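Local coordinates for C-type diheme-containing protein (Kuenenia stuttgartiensis, PDB 6H5L) that binds two c-type hemes covalently and probably passes electrons as part of an anammox reductase complex, at residues B[5-9]-B[10-14]; B[58-62]-B[63-67]; B[66-70]-B[71-75]. One frame throughout, in Å; residues are numbered along the deposited sequence.

Interaction 1 comes first along the chain. There the N-terminal loop turns into helix 9-18, with T8 as N-cap. The chain then runs through the first heme-binding motif before interaction 2 repeats the step, with T61 capping helix 62-71. Interaction 3 lies at the other end of that same helix, where G72 takes the chain out of it. Interactions 2 and 3 overlap at Y66 and R67, one beginning where the other ends; interaction 1 precedes both. Interactions 1 and 2 meet through a salt bridge from K5 NZ to D62 OD2 (3.3 Å), which ties the N-terminal loop to the start of helix 62-71. Interactions 2 and 3 also touch a second copy of the protein.

Interaction 1. Residues B[5-9]-B[10-14]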
ATOM      1  N   LYS B   5     -12.508  50.655 -41.105  1.00 52.78           N
ATOM      2  CA  LYS B   5     -13.954  50.551 -41.255  1.00 43.29           C
ATOM      3  C   LYS B   5     -14.345  50.064 -42.640  1.00 35.74           C
ATOM      4  O   LYS B   5     -15.367  49.381 -42.790  1.00 38.08           O
ATOM      5  CB  LYS B   5     -14.611  51.907 -41.000  1.00 43.44           C
ATOM      6  CG  LYS B   5     -14.139  52.626 -39.739  1.00 45.51           C
ATOM      7  CD  LYS B   5     -14.544  51.873 -38.485  1.00 43.23           C
ATOM      8  CE  LYS B   5     -14.211  52.678 -37.241  1.00 54.42           C
ATOM      9  NZ  LYS B   5     -14.642  51.997 -35.990  1.00 42.80           N
ATOM     10  N   GLU B   6     -13.539  50.387 -43.648  1.00 55.18           N
ATOM     11  CA  GLU B   6     -13.817  50.003 -45.021  1.00 51.43           C
ATOM     12  C   GLU B   6     -13.498  48.532 -45.253  1.00 42.72           C
ATOM     13  O   GLU B   6     -12.612  47.953 -44.619  1.00 48.01           O
ATOM     14  CB  GLU B   6     -13.011  50.872 -45.992  1.00 57.06           C
ATOM     15  CG  GLU B   6     -11.544  51.073 -45.622  1.00 59.01           C
ATOM     16  CD  GLU B   6     -11.318  52.296 -44.747  1.00 64.72           C
ATOM     17  OE1 GLU B   6     -10.866  52.139 -43.593  1.00 43.62           O
ATOM     18  OE2 GLU B   6     -11.601  53.419 -45.217  1.00 85.49           O
ATOM     19  N   VAL B   7     -14.234  47.930 -46.180  1.00 47.42           N
ATOM     20  CA  VAL B   7     -14.010  46.549 -46.589  1.00 45.57           C
ATOM     21  C   VAL B   7     -13.066  46.543 -47.784  1.00 48.44           C
ATOM     22  O   VAL B   7     -13.245  47.313 -48.735  1.00 53.83           O
ATOM     23  CB  VAL B   7     -15.341  45.853 -46.925  1.00 41.02           C
ATOM     24  CG1 VAL B   7     -15.091  44.487 -47.544  1.00 40.88           C
ATOM     25  CG2 VAL B   7     -16.198  45.727 -45.677  1.00 28.66           C
ATOM     26  N   THR B   8     -12.062  45.674 -47.738  1.00 50.27           N
ATOM     27  CA  THR B   8     -11.028  45.619 -48.758  1.00 40.71           C
ATOM     28  C   THR B   8     -11.066  44.278 -49.476  1.00 42.07           C
ATOM     29  O   THR B   8     -11.663  43.308 -48.999  1.00 44.67           O
ATOM     30  CB  THR B   8      -9.634  45.836 -48.152  1.00 51.29           C
ATOM     31  OG1 THR B   8      -9.205  44.631 -47.506  1.00 46.40           O
ATOM     32  CG2 THR B   8      -9.669  46.961 -47.130  1.00 36.23           C
ATOM     33  N   GLU B   9     -10.411  44.238 -50.639  1.00 48.07           N
ATOM     34  CA  GLU B   9     -10.280  42.984 -51.372  1.00 52.19           C
ATOM     35  C   GLU B   9      -9.410  41.992 -50.613  1.00 54.26           C
ATOM     36  O   GLU B   9      -9.682  40.787 -50.623  1.00 47.04           O
ATOM     37  CB  GLU B   9      -9.707  43.247 -52.765  1.00 58.93           C
ATOM     38  CG  GLU B   9     -10.741  43.690 -53.785  1.00 69.91           C
ATOM     39  CD  GLU B   9     -11.718  42.584 -54.140  1.00 75.11           C
ATOM     40  OE1 GLU B   9     -11.261  41.472 -54.477  1.00 72.31           O
ATOM     41  OE2 GLU B   9     -12.943  42.826 -54.075  1.00 67.27           O
ATOM     42  N   GLU B  10      -8.352  42.478 -49.959  1.00 61.48           N
ATOM     43  CA  GLU B  10      -7.543  41.606 -49.114  1.00 57.17           C
ATOM     44  C   GLU B  10      -8.381  40.996 -47.998  1.00 52.21           C
ATOM     45  O   GLU B  10      -8.253  39.804 -47.695  1.00 58.43           O
ATOM     46  CB  GLU B  10      -6.364  42.382 -48.531  1.00 53.39           C
ATOM     47  CG  GLU B  10      -5.420  41.528 -47.697  1.00 63.33           C
ATOM     48  CD  GLU B  10      -4.546  42.353 -46.771  1.00 70.29           C
ATOM     49  OE1 GLU B  10      -4.791  43.574 -46.656  1.00 72.57           O
ATOM     50  OE2 GLU B  10      -3.621  41.782 -46.156  1.00 66.24           O
ATOM     51  N   GLY B  11      -9.243  41.800 -47.374  1.00 47.78           N
ATOM     52  CA  GLY B  11     -10.107  41.278 -46.328  1.00 44.64           C
ATOM     53  C   GLY B  11     -11.046  40.196 -46.827  1.00 49.52           C
ATOM     54  O   GLY B  11     -11.291  39.206 -46.132  1.00 44.05           O
ATOM     55  N   LYS B  12     -11.589  40.373 -48.034  1.00 46.38           N
ATOM     56  CA  LYS B  12     -12.417  39.332 -48.638  1.00 38.33           C
ATOM     57  C   LYS B  12     -11.629  38.040 -48.814  1.00 40.24           C
ATOM     58  O   LYS B  12     -12.112  36.952 -48.481  1.00 39.88           O
ATOM     59  CB  LYS B  12     -12.962  39.801 -49.989  1.00 53.09           C
ATOM     60  CG  LYS B  12     -14.067  40.843 -49.940  1.00 49.27           C
ATOM     61  CD  LYS B  12     -14.681  40.998 -51.328  1.00 60.75           C
ATOM     62  CE  LYS B  12     -15.224  42.400 -51.571  1.00 63.25           C
ATOM     63  NZ  LYS B  12     -16.673  42.522 -51.253  1.00 68.16           N
ATOM     64  N   ASN B  13     -10.407  38.146 -49.340  1.00 40.17           N
ATOM     65  CA  ASN B  13      -9.622  36.954 -49.647  1.00 40.56           C
ATOM     66  C   ASN B  13      -9.206  36.215 -48.381  1.00 42.06           C
ATOM     67  O   ASN B  13      -9.253  34.980 -48.334  1.00 41.85           O
ATOM     68  CB  ASN B  13      -8.393  37.333 -50.472  1.00 51.70           C
ATOM     69  CG  ASN B  13      -8.748  37.755 -51.886  1.00 54.41           C
ATOM     70  OD1 ASN B  13      -9.919  37.942 -52.216  1.00 48.50           O
ATOM     71  ND2 ASN B  13      -7.732  37.906 -52.732  1.00 47.72           N
ATOM     72  N   VAL B  14      -8.780  36.949 -47.349  1.00 38.49           N
ATOM     73  CA  VAL B  14      -8.367  36.305 -46.104  1.00 35.16           C
ATOM     74  C   VAL B  14      -9.533  35.538 -45.491  1.00 35.43           C
ATOM     75  O   VAL B  14      -9.385  34.387 -45.066  1.00 37.84           O
ATOM     76  CB  VAL B  14      -7.792  37.343 -45.124  1.00 39.91           C
ATOM     77  CG1 VAL B  14      -7.445  36.683 -43.798  1.00 27.16           C
ATOM     78  CG2 VAL B  14      -6.565  38.008 -45.717  1.00 49.86           C
TER
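T8 caps the start of helix 9-18 by accepting from G11. Its OG1 lies 2.8 Å from G11 N, and the N-H points at it at 161°. The hydroxyl sits between the backbone N and the carbonyl carbon (chi1 77°), which turns it over the first turn of the helix. The T8 carbonyl is used as well: K12 N donates to T8 O over 3.1 Å. One turn is completed when N13 N donates to E9 O at 3.0 Å.

The side chains of E9 and K12 cross on the outside of the helix. E9 bends at chi2, and its OE2 comes to rest 3.4 Å from K12 CE. K12 NZ stays 4.7 Å from E9 OE2. The opposite charges probably attract, but they do not form a close pair. The N13 amide lies beside E9 O without bonding to it through OD1. V7 adds a loose apolar touch, its CG1 lying 4.5 Å from K12 CG.

The contact lies largely at the surface, where the N-terminal loop enters the first helix of a cytochrome c fold. T8 touches S91 of helix 86-91, and E10 and V14 both rest on Q88. V14 also meets L84 and V92, so this end of helix 9-18 packs against helix 86-91 and the loops flanking it.

Interaction 2. Residues B[58-62]-B[63-67]; sequences SLPTD and EDIYR
T61 and D64 face each other through two torsions. In T61, OG1 stands between the backbone N and the carbonyl carbon (chi1 68°), turned toward the first turn of helix 62-71. In D64, CG lies opposite the carbonyl carbon (chi1 -71°), and the carboxylate folds back toward T61. The result is a capping box. D64 N donates to T61 OG1 over 3.0 Å, with an N-H angle of 149°. In return T61 N makes a weak bond to D64 OD2 at 3.3 Å. E63 bends at chi2, which carries E63 OE1 back to 3.2 Å from T61 OG1, again a weak bond.

The backbone continues the turn. I65 N reaches T61 O at 3.2 Å, and Y66 N reaches D62 O. Beside the box, the P60 ring meets I65 obliquely, with P60 CG 3.7 Å from I65 CG1. P60 CB also touches D64 CB at 3.8 Å. F103 of helix 102-105 packs on P60, and L96 of helix 93-97 packs on I65. The I65 side chain is about 4 Å from the bound heme c (nearest atoms), which puts the capped helix start close to the heme.

Both aspartates have further partners. D64 OD2 accepts from T53 N, and D62 bridges to K97 and K5. Three acidic side chains thus gather at the helix N terminus. The helix dipole would probably stabilise their negative charge, and the two lysines should offset that of D62.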
ATOM      1  N   SER B  58     -25.176  44.550 -26.573  1.00 34.82           N
ATOM      2  CA  SER B  58     -24.456  45.465 -27.437  1.00 30.35           C
ATOM      3  C   SER B  58     -23.647  44.706 -28.484  1.00 36.94           C
ATOM      4  O   SER B  58     -23.337  43.520 -28.336  1.00 36.75           O
ATOM      5  CB  SER B  58     -23.528  46.363 -26.619  1.00 31.81           C
ATOM      6  OG  SER B  58     -22.577  47.011 -27.447  1.00 30.30           O
ATOM      7  N   LEU B  59     -23.315  45.414 -29.558  1.00 33.01           N
ATOM      8  CA  LEU B  59     -22.376  44.902 -30.535  1.00 25.85           C
ATOM      9  C   LEU B  59     -20.978  44.854 -29.923  1.00 32.38           C
ATOM     10  O   LEU B  59     -20.704  45.526 -28.926  1.00 38.75           O
ATOM     11  CB  LEU B  59     -22.369  45.786 -31.780  1.00 34.33           C
ATOM     12  CG  LEU B  59     -23.696  46.050 -32.491  1.00 39.82           C
ATOM     13  CD1 LEU B  59     -23.503  47.102 -33.569  1.00 32.92           C
ATOM     14  CD2 LEU B  59     -24.257  44.769 -33.085  1.00 29.10           C
ATOM     15  N   PRO B  60     -20.076  44.061 -30.492  1.00 36.51           N
ATOM     16  CA  PRO B  60     -18.677  44.136 -30.070  1.00 37.75           C
ATOM     17  C   PRO B  60     -17.983  45.327 -30.703  1.00 36.76           C
ATOM     18  O   PRO B  60     -18.350  45.790 -31.786  1.00 37.40           O
ATOM     19  CB  PRO B  60     -18.086  42.820 -30.584  1.00 27.93           C
ATOM     20  CG  PRO B  60     -18.887  42.530 -31.801  1.00 27.46           C
ATOM     21  CD  PRO B  60     -20.292  42.983 -31.475  1.00 30.17           C
ATOM     22  N   THR B  61     -16.971  45.832 -30.006  1.00 33.16           N
ATOM     23  CA  THR B  61     -16.098  46.812 -30.625  1.00 33.45           C
ATOM     24  C   THR B  61     -15.221  46.122 -31.665  1.00 30.53           C
ATOM     25  O   THR B  61     -15.051  44.900 -31.656  1.00 34.17           O
ATOM     26  CB  THR B  61     -15.226  47.509 -29.580  1.00 35.41           C
ATOM     27  OG1 THR B  61     -14.289  46.570 -29.037  1.00 34.34           O
ATOM     28  CG2 THR B  61     -16.083  48.070 -28.457  1.00 29.17           C
ATOM     29  N   ASP B  62     -14.671  46.920 -32.582  1.00 30.69           N
ATOM     30  CA  ASP B  62     -13.746  46.362 -33.563  1.00 38.97           C
ATOM     31  C   ASP B  62     -12.550  45.709 -32.884  1.00 42.39           C
ATOM     32  O   ASP B  62     -11.985  44.742 -33.411  1.00 43.01           O
ATOM     33  CB  ASP B  62     -13.284  47.446 -34.537  1.00 38.01           C
ATOM     34  CG  ASP B  62     -14.425  48.020 -35.355  1.00 41.17           C
ATOM     35  OD1 ASP B  62     -15.593  47.707 -35.043  1.00 43.32           O
ATOM     36  OD2 ASP B  62     -14.152  48.777 -36.310  1.00 45.34           O
ATOM     37  N   GLU B  63     -12.164  46.214 -31.710  1.00 41.30           N
ATOM     38  CA  GLU B  63     -11.060  45.619 -30.965  1.00 41.06           C
ATOM     39  C   GLU B  63     -11.466  44.299 -30.323  1.00 36.35           C
ATOM     40  O   GLU B  63     -10.640  43.387 -30.212  1.00 39.73           O
ATOM     41  CB  GLU B  63     -10.561  46.597 -29.901  1.00 38.28           C
ATOM     42  CG  GLU B  63     -10.066  47.937 -30.450  1.00 57.81           C
ATOM     43  CD  GLU B  63     -11.198  48.868 -30.844  1.00 68.54           C
ATOM     44  OE1 GLU B  63     -12.310  48.714 -30.301  1.00 63.62           O
ATOM     45  OE2 GLU B  63     -10.976  49.741 -31.707  1.00 57.65           O
ATOM     46  N   ASP B  64     -12.728  44.175 -29.899  1.00 34.97           N
ATOM     47  CA  ASP B  64     -13.206  42.912 -29.344  1.00 29.29           C
ATOM     48  C   ASP B  64     -13.097  41.792 -30.367  1.00 31.60           C
ATOM     49  O   ASP B  64     -12.665  40.680 -30.040  1.00 34.64           O
ATOM     50  CB  ASP B  64     -14.652  43.056 -28.870  1.00 25.84           C
ATOM     51  CG  ASP B  64     -14.775  43.911 -27.626  1.00 31.16           C
ATOM     52  OD1 ASP B  64     -13.736  44.212 -27.005  1.00 30.49           O
ATOM     53  OD2 ASP B  64     -15.913  44.285 -27.271  1.00 39.02           O
ATOM     54  N   ILE B  65     -13.498  42.062 -31.610  1.00 32.88           N
ATOM     55  CA  ILE B  65     -13.443  41.041 -32.652  1.00 31.37           C
ATOM     56  C   ILE B  65     -11.996  40.687 -32.974  1.00 32.43           C
ATOM     57  O   ILE B  65     -11.636  39.508 -33.076  1.00 36.11           O
ATOM     58  CB  ILE B  65     -14.204  41.511 -33.904  1.00 24.28           C
ATOM     59  CG1 ILE B  65     -15.656  41.843 -33.552  1.00 27.20           C
ATOM     60  CG2 ILE B  65     -14.148  40.453 -34.995  1.00 23.47           C
ATOM     61  CD1 ILE B  65     -16.430  42.475 -34.692  1.00 29.70           C
ATOM     62  N   TYR B  66     -11.144  41.702 -33.137  1.00 29.08           N
ATOM     63  CA  TYR B  66      -9.732  41.453 -33.410  1.00 27.47           C
ATOM     64  C   TYR B  66      -9.081  40.638 -32.300  1.00 27.76           C
ATOM     65  O   TYR B  66      -8.193  39.823 -32.568  1.00 31.15           O
ATOM     66  CB  TYR B  66      -8.994  42.780 -33.596  1.00 33.49           C
ATOM     67  CG  TYR B  66      -7.531  42.630 -33.949  1.00 24.82           C
ATOM     68  CD1 TYR B  66      -7.121  42.541 -35.273  1.00 32.44           C
ATOM     69  CD2 TYR B  66      -6.559  42.574 -32.957  1.00 23.14           C
ATOM     70  CE1 TYR B  66      -5.786  42.398 -35.598  1.00 35.79           C
ATOM     71  CE2 TYR B  66      -5.224  42.430 -33.272  1.00 23.08           C
ATOM     72  CZ  TYR B  66      -4.843  42.343 -34.594  1.00 33.84           C
ATOM     73  OH  TYR B  66      -3.514  42.199 -34.906  1.00 40.72           O
ATOM     74  N   ARG B  67      -9.508  40.841 -31.053  1.00 30.12           N
ATOM     75  CA  ARG B  67      -8.941  40.082 -29.945  1.00 27.53           C
ATOM     76  C   ARG B  67      -9.323  38.612 -30.039  1.00 32.18           C
ATOM     77  O   ARG B  67      -8.476  37.730 -29.862  1.00 36.90           O
ATOM     78  CB  ARG B  67      -9.403  40.676 -28.617  1.00 27.49           C
ATOM     79  CG  ARG B  67      -8.707  40.088 -27.398  1.00 33.71           C
ATOM     80  CD  ARG B  67      -9.150  40.785 -26.121  1.00 54.98           C
ATOM     81  NE  ARG B  67      -8.014  41.137 -25.277  1.00 67.75           N
ATOM     82  CZ  ARG B  67      -8.119  41.652 -24.057  1.00 62.86           C
ATOM     83  NH1 ARG B  67      -9.316  41.872 -23.529  1.00 58.44           N
ATOM     84  NH2 ARG B  67      -7.027  41.942 -23.363  1.00 71.09           N
TER

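Interaction 3. Residues B[66-70]-B[71-75]; sequences YRTIS and YGVPN. With HEC (heme c), chain L.
Apolar contacts join T68 to V73 and both to the heme. T68 CG2 lies 3.8 Å from V73 CG2, with the two side chains set at a slant to each other. The T68 methyl CG2 stands opposite its backbone N, which brings it also to 3.7 Å from HEC CBA on one propionate arm. V73 uses its other branch for the second arm: CG1 is 3.7 Å from HEC CBD. I69 takes the ring-methyl side, its CG1 meeting HEC CMB at 3.6 Å. V73 also touches M78, one axial ligand of the heme iron, and K175.

T68 and I69, at the C-terminal end of helix 62-71, and V73 just beyond it line the heme c pocket of the first of two cytochrome c units. G72 is where the chain leaves the helix. Its phi is positive (82°), and at these backbone angles a CB would press on the preceding carbonyl oxygen.

Hydrogen bonds finish the helix. Y71 N donates to R67 O at 2.9 Å. G72 N follows with a bond to T68 O at 2.8 Å. Within the last turn, Y66 O receives two donors, S70 N and S70 OG, from opposite faces of its carbonyl plane. S70 OG lies 3.0 Å from Y66 O and is also hydrogen-bonded to R89 NH1. S70 OG sits over one face of the Y66 ring, offset toward the rim. T68 OG1 bonds back to D64 O.

Contacts with the second subunit are both polar and apolar. Y71 O accepts from R119 of that copy, while its L116 packs on Y66 and R67.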
ATOM      1  N   TYR B  66     -11.144  41.702 -33.137  1.00 29.08           N
ATOM      2  CA  TYR B  66      -9.732  41.453 -33.410  1.00 27.47           C
ATOM      3  C   TYR B  66      -9.081  40.638 -32.300  1.00 27.76           C
ATOM      4  O   TYR B  66      -8.193  39.823 -32.568  1.00 31.15           O
ATOM      5  CB  TYR B  66      -8.994  42.780 -33.596  1.00 33.49           C
ATOM      6  CG  TYR B  66      -7.531  42.630 -33.949  1.00 24.82           C
ATOM      7  CD1 TYR B  66      -7.121  42.541 -35.273  1.00 32.44           C
ATOM      8  CD2 TYR B  66      -6.559  42.574 -32.957  1.00 23.14           C
ATOM      9  CE1 TYR B  66      -5.786  42.398 -35.598  1.00 35.79           C
ATOM     10  CE2 TYR B  66      -5.224  42.430 -33.272  1.00 23.08           C
ATOM     11  CZ  TYR B  66      -4.843  42.343 -34.594  1.00 33.84           C
ATOM     12  OH  TYR B  66      -3.514  42.199 -34.906  1.00 40.72           O
ATOM     13  N   ARG B  67      -9.508  40.841 -31.053  1.00 30.12           N
ATOM     14  CA  ARG B  67      -8.941  40.082 -29.945  1.00 27.53           C
ATOM     15  C   ARG B  67      -9.323  38.612 -30.039  1.00 32.18           C
ATOM     16  O   ARG B  67      -8.476  37.730 -29.862  1.00 36.90           O
ATOM     17  CB  ARG B  67      -9.403  40.676 -28.617  1.00 27.49           C
ATOM     18  CG  ARG B  67      -8.707  40.088 -27.398  1.00 33.71           C
ATOM     19  CD  ARG B  67      -9.150  40.785 -26.121  1.00 54.98           C
ATOM     20  NE  ARG B  67      -8.014  41.137 -25.277  1.00 67.75           N
ATOM     21  CZ  ARG B  67      -8.119  41.652 -24.057  1.00 62.86           C
ATOM     22  NH1 ARG B  67      -9.316  41.872 -23.529  1.00 58.44           N
ATOM     23  NH2 ARG B  67      -7.027  41.942 -23.363  1.00 71.09           N
ATOM     24  N   THR B  68     -10.600  38.330 -30.313  1.00 29.44           N
ATOM     25  CA  THR B  68     -11.047  36.944 -30.419  1.00 26.49           C
ATOM     26  C   THR B  68     -10.366  36.230 -31.581  1.00 30.80           C
ATOM     27  O   THR B  68     -10.017  35.048 -31.475  1.00 28.37           O
ATOM     28  CB  THR B  68     -12.567  36.896 -30.578  1.00 24.04           C
ATOM     29  OG1 THR B  68     -13.179  37.719 -29.576  1.00 29.61           O
ATOM     30  CG2 THR B  68     -13.077  35.472 -30.426  1.00 25.35           C
ATOM     31  N   ILE B  69     -10.172  36.932 -32.700  1.00 26.48           N
ATOM     32  CA  ILE B  69      -9.484  36.345 -33.849  1.00 23.43           C
ATOM     33  C   ILE B  69      -8.045  35.997 -33.489  1.00 25.05           C
ATOM     34  O   ILE B  69      -7.546  34.918 -33.831  1.00 27.89           O
ATOM     35  CB  ILE B  69      -9.547  37.304 -35.054  1.00 29.29           C
ATOM     36  CG1 ILE B  69     -10.999  37.582 -35.450  1.00 25.45           C
ATOM     37  CG2 ILE B  69      -8.767  36.738 -36.230  1.00 24.59           C
ATOM     38  CD1 ILE B  69     -11.158  38.746 -36.413  1.00 31.92           C
ATOM     39  N   SER B  70      -7.359  36.900 -32.785  1.00 27.84           N
ATOM     40  CA  SER B  70      -5.959  36.672 -32.447  1.00 21.11           C
ATOM     41  C   SER B  70      -5.808  35.579 -31.398  1.00 19.29           C
ATOM     42  O   SER B  70      -4.930  34.716 -31.513  1.00 21.31           O
ATOM     43  CB  SER B  70      -5.323  37.973 -31.958  1.00 21.04           C
ATOM     44  OG  SER B  70      -5.359  38.965 -32.969  1.00 27.43           O
ATOM     45  N   TYR B  71      -6.652  35.597 -30.367  1.00 25.68           N
ATOM     46  CA  TYR B  71      -6.497  34.655 -29.265  1.00 25.41           C
ATOM     47  C   TYR B  71      -7.144  33.308 -29.561  1.00 27.99           C
ATOM     48  O   TYR B  71      -6.672  32.278 -29.068  1.00 23.34           O
ATOM     49  CB  TYR B  71      -7.085  35.255 -27.989  1.00 18.28           C
ATOM     50  CG  TYR B  71      -6.850  34.446 -26.736  1.00 25.21           C
ATOM     51  CD1 TYR B  71      -5.707  34.634 -25.971  1.00 22.75           C
ATOM     52  CD2 TYR B  71      -7.782  33.511 -26.304  1.00 22.00           C
ATOM     53  CE1 TYR B  71      -5.493  33.907 -24.820  1.00 30.09           C
ATOM     54  CE2 TYR B  71      -7.577  32.778 -25.152  1.00 23.59           C
ATOM     55  CZ  TYR B  71      -6.429  32.981 -24.413  1.00 33.66           C
ATOM     56  OH  TYR B  71      -6.208  32.260 -23.263  1.00 38.58           O
ATOM     57  N   GLY B  72      -8.211  33.292 -30.355  1.00 31.91           N
ATOM     58  CA  GLY B  72      -8.960  32.077 -30.586  1.00 26.79           C
ATOM     59  C   GLY B  72      -9.950  31.816 -29.467  1.00 32.74           C
ATOM     60  O   GLY B  72     -10.073  32.573 -28.502  1.00 32.73           O
ATOM     61  N   VAL B  73     -10.675  30.712 -29.610  1.00 25.17           N
ATOM     62  CA  VAL B  73     -11.654  30.313 -28.604  1.00 27.02           C
ATOM     63  C   VAL B  73     -11.333  28.898 -28.136  1.00 25.87           C
ATOM     64  O   VAL B  73     -11.564  27.934 -28.880  1.00 25.01           O
ATOM     65  CB  VAL B  73     -13.089  30.405 -29.146  1.00 21.09           C
ATOM     66  CG1 VAL B  73     -14.082  29.967 -28.079  1.00 21.86           C
ATOM     67  CG2 VAL B  73     -13.392  31.820 -29.604  1.00 26.46           C
ATOM     68  N   PRO B  74     -10.790  28.728 -26.932  1.00 32.48           N
ATOM     69  CA  PRO B  74     -10.547  27.377 -26.417  1.00 31.30           C
ATOM     70  C   PRO B  74     -11.835  26.573 -26.320  1.00 28.07           C
ATOM     71  O   PRO B  74     -12.944  27.113 -26.351  1.00 30.69           O
ATOM     72  CB  PRO B  74      -9.940  27.628 -25.032  1.00 30.54           C
ATOM     73  CG  PRO B  74      -9.339  28.993 -25.130  1.00 29.30           C
ATOM     74  CD  PRO B  74     -10.250  29.768 -26.040  1.00 27.30           C
ATOM     75  N   ASN B  75     -11.667  25.254 -26.202  1.00 30.40           N
ATOM     76  CA  ASN B  75     -12.780  24.302 -26.187  1.00 31.44           C
ATOM     77  C   ASN B  75     -13.589  24.367 -27.479  1.00 22.95           C
ATOM     78  O   ASN B  75     -14.808  24.170 -27.473  1.00 26.12           O
ATOM     79  CB  ASN B  75     -13.688  24.517 -24.973  1.00 29.07           C
ATOM     80  CG  ASN B  75     -12.930  24.463 -23.661  1.00 35.09           C
ATOM     81  OD1 ASN B  75     -12.197  23.512 -23.390  1.00 47.32           O
ATOM     82  ND2 ASN B  75     -13.095  25.495 -22.841  1.00 42.30           N
TER
HETATM   83 FE   HEC L 302     -14.003  31.227 -36.059  1.00 20.59          FE
HETATM   84  CHA HEC L 302     -16.004  31.643 -33.309  1.00 25.09           C
HETATM   85  CHB HEC L 302     -13.599  34.652 -36.245  1.00 25.90           C
HETATM   86  CHC HEC L 302     -12.036  30.864 -38.865  1.00 31.34           C
HETATM   87  CHD HEC L 302     -14.480  27.820 -35.979  1.00 21.07           C
HETATM   88  NA  HEC L 302     -14.672  32.846 -34.981  1.00 18.78           N
HETATM   89  C1A HEC L 302     -15.496  32.789 -33.880  1.00 23.02           C
HETATM   90  C2A HEC L 302     -15.745  34.135 -33.401  1.00 23.59           C
HETATM   91  C3A HEC L 302     -15.078  34.977 -34.223  1.00 19.93           C
HETATM   92  C4A HEC L 302     -14.393  34.175 -35.222  1.00 21.35           C
HETATM   93  CMA HEC L 302     -14.982  36.521 -34.200  1.00 25.82           C
HETATM   94  CAA HEC L 302     -16.664  34.364 -32.163  1.00 23.87           C
HETATM   95  CBA HEC L 302     -16.645  35.720 -31.462  1.00 24.00           C
HETATM   96  CGA HEC L 302     -17.657  35.705 -30.342  1.00 33.20           C
HETATM   97  O1A HEC L 302     -18.589  34.860 -30.382  1.00 33.28           O
HETATM   98  O2A HEC L 302     -17.532  36.541 -29.411  1.00 33.95           O
HETATM   99  NB  HEC L 302     -13.019  32.516 -37.327  1.00 18.63           N
HETATM  100  C1B HEC L 302     -12.958  33.892 -37.203  1.00 25.04           C
HETATM  101  C2B HEC L 302     -12.092  34.394 -38.254  1.00 23.35           C
HETATM  102  C3B HEC L 302     -11.668  33.351 -38.978  1.00 30.68           C
HETATM  103  C4B HEC L 302     -12.238  32.149 -38.407  1.00 29.48           C
HETATM  104  CMB HEC L 302     -11.752  35.880 -38.495  1.00 30.07           C
HETATM  105  CAB HEC L 302     -10.725  33.380 -40.204  1.00 31.47           C
HETATM  106  CBB HEC L 302      -9.289  33.764 -39.783  1.00 27.50           C
HETATM  107  NC  HEC L 302     -13.379  29.644 -37.209  1.00 25.37           N
HETATM  108  C1C HEC L 302     -12.562  29.712 -38.321  1.00 22.46           C
HETATM  109  C2C HEC L 302     -12.242  28.359 -38.728  1.00 16.11           C
HETATM  110  C3C HEC L 302     -13.024  27.533 -38.020  1.00 21.50           C
HETATM  111  C4C HEC L 302     -13.686  28.315 -36.992  1.00 23.38           C
HETATM  112  CMC HEC L 302     -11.503  28.004 -40.038  1.00 14.93           C
HETATM  113  CAC HEC L 302     -13.103  25.994 -38.152  1.00 22.49           C
HETATM  114  CBC HEC L 302     -11.764  25.353 -37.730  1.00 23.27           C
HETATM  115  ND  HEC L 302     -15.076  29.932 -34.837  1.00 23.98           N
HETATM  116  C1D HEC L 302     -15.120  28.548 -34.996  1.00 21.83           C
HETATM  117  C2D HEC L 302     -15.951  27.991 -33.952  1.00 26.16           C
HETATM  118  C3D HEC L 302     -16.424  29.191 -33.121  1.00 20.98           C
HETATM  119  C4D HEC L 302     -15.831  30.349 -33.744  1.00 25.64           C
HETATM  120  CMD HEC L 302     -16.288  26.502 -33.727  1.00 26.04           C
HETATM  121  CAD HEC L 302     -17.340  29.185 -31.880  1.00 19.44           C
HETATM  122  CBD HEC L 302     -16.522  28.817 -30.649  1.00 16.57           C
HETATM  123  CGD HEC L 302     -17.422  28.758 -29.444  1.00 22.87           C
HETATM  124  O1D HEC L 302     -18.128  29.762 -29.167  1.00 26.16           O
HETATM  125  O2D HEC L 302     -17.425  27.707 -28.753  1.00 27.77           O